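Local atomic coordinates of putative peptide ABC-transport system periplasmic peptide-binding protein (Campylobacter jejuni, PDB entry 4OEV), a protein that binds nickel in the extracytoplasmic space, here together with oxalate, and probably delivers it to an ABC-type importer. Residues A[309-313]-A[314-318]. Sequence-based numbering, arbitrary orientation.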
ATOM      1  N   ASP A 309      23.447  -8.902 -25.212  1.00 40.69           N
ATOM      2  CA  ASP A 309      24.217 -10.126 -25.020  1.00 45.93           C
ATOM      3  C   ASP A 309      23.367 -11.212 -24.324  1.00 43.76           C
ATOM      4  O   ASP A 309      23.459 -12.406 -24.657  1.00 42.11           O
ATOM      5  CB  ASP A 309      25.479  -9.839 -24.194  1.00 49.20           C
ATOM      6  CG  ASP A 309      26.503  -9.028 -24.950  1.00 54.40           C
ATOM      7  OD1 ASP A 309      26.294  -8.769 -26.157  1.00 53.94           O
ATOM      8  OD2 ASP A 309      27.512  -8.623 -24.328  1.00 59.47           O
ATOM      9  N   LEU A 310      22.523 -10.790 -23.385  1.00 39.89           N
ATOM     10  CA  LEU A 310      21.674 -11.717 -22.668  1.00 39.39           C
ATOM     11  C   LEU A 310      20.605 -12.296 -23.571  1.00 36.15           C
ATOM     12  O   LEU A 310      20.281 -13.492 -23.467  1.00 36.30           O
ATOM     13  CB  LEU A 310      20.991 -11.044 -21.465  1.00 38.46           C
ATOM     14  CG  LEU A 310      21.815 -10.946 -20.175  1.00 43.02           C
ATOM     15  CD1 LEU A 310      21.164  -9.948 -19.212  1.00 42.48           C
ATOM     16  CD2 LEU A 310      21.909 -12.309 -19.535  1.00 43.55           C
ATOM     17  N   LEU A 311      20.006 -11.458 -24.409  1.00 34.30           N
ATOM     18  CA  LEU A 311      18.960 -11.967 -25.306  1.00 34.62           C
ATOM     19  C   LEU A 311      19.592 -12.932 -26.372  1.00 40.01           C
ATOM     20  O   LEU A 311      18.988 -13.946 -26.726  1.00 38.11           O
ATOM     21  CB  LEU A 311      18.202 -10.822 -25.994  1.00 31.71           C
ATOM     22  CG  LEU A 311      17.328  -9.958 -25.069  1.00 30.67           C
ATOM     23  CD1 LEU A 311      16.602  -8.912 -25.886  1.00 31.70           C
ATOM     24  CD2 LEU A 311      16.285 -10.820 -24.318  1.00 28.82           C
ATOM     25  N   VAL A 312      20.790 -12.630 -26.861  1.00 41.95           N
ATOM     26  CA  VAL A 312      21.475 -13.585 -27.770  1.00 42.75           C
ATOM     27  C   VAL A 312      21.640 -14.913 -27.019  1.00 48.39           C
ATOM     28  O   VAL A 312      21.168 -15.969 -27.499  1.00 46.96           O
ATOM     29  CB  VAL A 312      22.823 -13.046 -28.231  1.00 42.69           C
ATOM     30  CG1 VAL A 312      23.669 -14.111 -28.988  1.00 45.99           C
ATOM     31  CG2 VAL A 312      22.585 -11.860 -29.147  1.00 42.74           C
ATOM     32  N   SER A 313      22.149 -14.819 -25.786  1.00 47.16           N
ATOM     33  CA  SER A 313      22.368 -15.985 -24.960  1.00 47.24           C
ATOM     34  C   SER A 313      21.095 -16.782 -24.722  1.00 45.39           C
ATOM     35  O   SER A 313      21.164 -17.996 -24.559  1.00 48.70           O
ATOM     36  CB  SER A 313      22.977 -15.576 -23.628  1.00 50.10           C
ATOM     37  OG  SER A 313      23.144 -16.686 -22.770  1.00 50.19           O
ATOM     38  N   ALA A 314      19.942 -16.120 -24.712  1.00 41.61           N
ATOM     39  CA  ALA A 314      18.679 -16.811 -24.483  1.00 40.89           C
ATOM     40  C   ALA A 314      18.143 -17.405 -25.763  1.00 39.55           C
ATOM     41  O   ALA A 314      17.073 -18.004 -25.777  1.00 40.41           O
ATOM     42  CB  ALA A 314      17.618 -15.867 -23.820  1.00 35.10           C
ATOM     43  N   GLY A 315      18.896 -17.235 -26.835  1.00 42.04           N
ATOM     44  CA  GLY A 315      18.599 -17.872 -28.108  1.00 44.94           C
ATOM     45  C   GLY A 315      17.912 -16.980 -29.124  1.00 43.63           C
ATOM     46  O   GLY A 315      17.549 -17.459 -30.192  1.00 41.82           O
ATOM     47  N   PHE A 316      17.758 -15.693 -28.797  1.00 42.04           N
ATOM     48  CA  PHE A 316      17.130 -14.732 -29.714  1.00 41.89           C
ATOM     49  C   PHE A 316      18.144 -14.165 -30.712  1.00 42.67           C
ATOM     50  O   PHE A 316      19.356 -14.133 -30.460  1.00 43.85           O
ATOM     51  CB  PHE A 316      16.442 -13.580 -28.934  1.00 39.27           C
ATOM     52  CG  PHE A 316      15.240 -14.005 -28.149  1.00 38.66           C
ATOM     53  CD1 PHE A 316      15.351 -14.443 -26.815  1.00 33.95           C
ATOM     54  CD2 PHE A 316      13.980 -13.972 -28.732  1.00 40.42           C
ATOM     55  CE1 PHE A 316      14.262 -14.847 -26.103  1.00 36.27           C
ATOM     56  CE2 PHE A 316      12.848 -14.371 -27.992  1.00 39.58           C
ATOM     57  CZ  PHE A 316      13.001 -14.816 -26.683  1.00 38.23           C
ATOM     58  N   LYS A 317      17.654 -13.742 -31.872  1.00 40.39           N
ATOM     59  CA  LYS A 317      18.530 -13.153 -32.895  1.00 39.62           C
ATOM     60  C   LYS A 317      17.805 -11.983 -33.531  1.00 40.14           C
ATOM     61  O   LYS A 317      16.622 -12.112 -33.821  1.00 41.69           O
ATOM     62  CB  LYS A 317      18.902 -14.208 -33.956  1.00 41.25           C
ATOM     63  CG  LYS A 317      19.677 -13.637 -35.173  1.00 58.20           C
ATOM     64  CD  LYS A 317      19.961 -14.757 -36.223  1.00 54.41           C
ATOM     65  CE  LYS A 317      20.146 -14.173 -37.635  1.00 62.03           C
ATOM     66  NZ  LYS A 317      18.924 -13.445 -38.144  1.00 63.44           N
ATOM     67  N   LYS A 318      18.469 -10.841 -33.704  1.00 44.64           N
ATOM     68  CA  LYS A 318      17.846  -9.695 -34.381  1.00 46.25           C
ATOM     69  C   LYS A 318      17.460 -10.027 -35.819  1.00 45.22           C
ATOM     70  O   LYS A 318      18.286 -10.494 -36.594  1.00 45.60           O
ATOM     71  CB  LYS A 318      18.775  -8.480 -34.352  1.00 44.63           C
ATOM     72  CG  LYS A 318      18.686  -7.695 -33.036  1.00 44.37           C
ATOM     73  CD  LYS A 318      19.327  -6.332 -33.156  1.00 46.75           C
ATOM     74  CE  LYS A 318      19.467  -5.650 -31.810  1.00 47.85           C
ATOM     75  NZ  LYS A 318      19.681  -4.174 -32.029  1.00 51.26           N
TER
HETATM   76  O   HOH W   1      21.259 -16.133 -30.754  1.00 59.42           O
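The backbone N of Phe316 donates back to Leu311 O over 3.0 Å (N-H...O angle 150°), while Gly315 N reaches Val312 O at 2.7 Å from well above the carbonyl plane. Just before them, Ala314 N bonds to Leu310 O at 2.9 Å and more weakly to Leu311 O. Gly315, with a phi of 100°, is where the chain leaves the helix; at these backbone angles a CB would collide with the carbonyl oxygen of Ala314, which explains the glycine. This is a Schellman motif, ending helix 304-313 and turning the chain into the short edge strand 317-318 of a mixed four-stranded sheet, where Lys317 pairs with Glu325. As the chain doubles back, Phe316 O lies in line with the CA-H of Val312, at 3.5 Å from Val312 CA, and a water donates to both Val312 O and Phe316 O, bridging the helix end and the outgoing chain.

Among the side chains, Leu311 and Phe316 meet through their first carbons, CB to CB at 4.4 Å. With CG of Phe316 beside its own backbone N (chi1 -68°), the ring turns an edge to Leu311 O, which lies in the ring plane 3.7 Å from Phe316 CD1. The same oxygen accepts the hydrogen bond of Phe316 N and the weak one of Ala314 N, serving the turn and bordering the aromatic edge at once. Both side chains are buried, packing on Phe324 and Leu331 of the same sheet. The methyl of Ala314 sits beside the last turn, its CB 3.6 Å from Leu310 O, and also touches Lys257 of helix 256-265. Lys257 also donates through NZ to Ser313 OG, tying the helix end to that neighbouring helix.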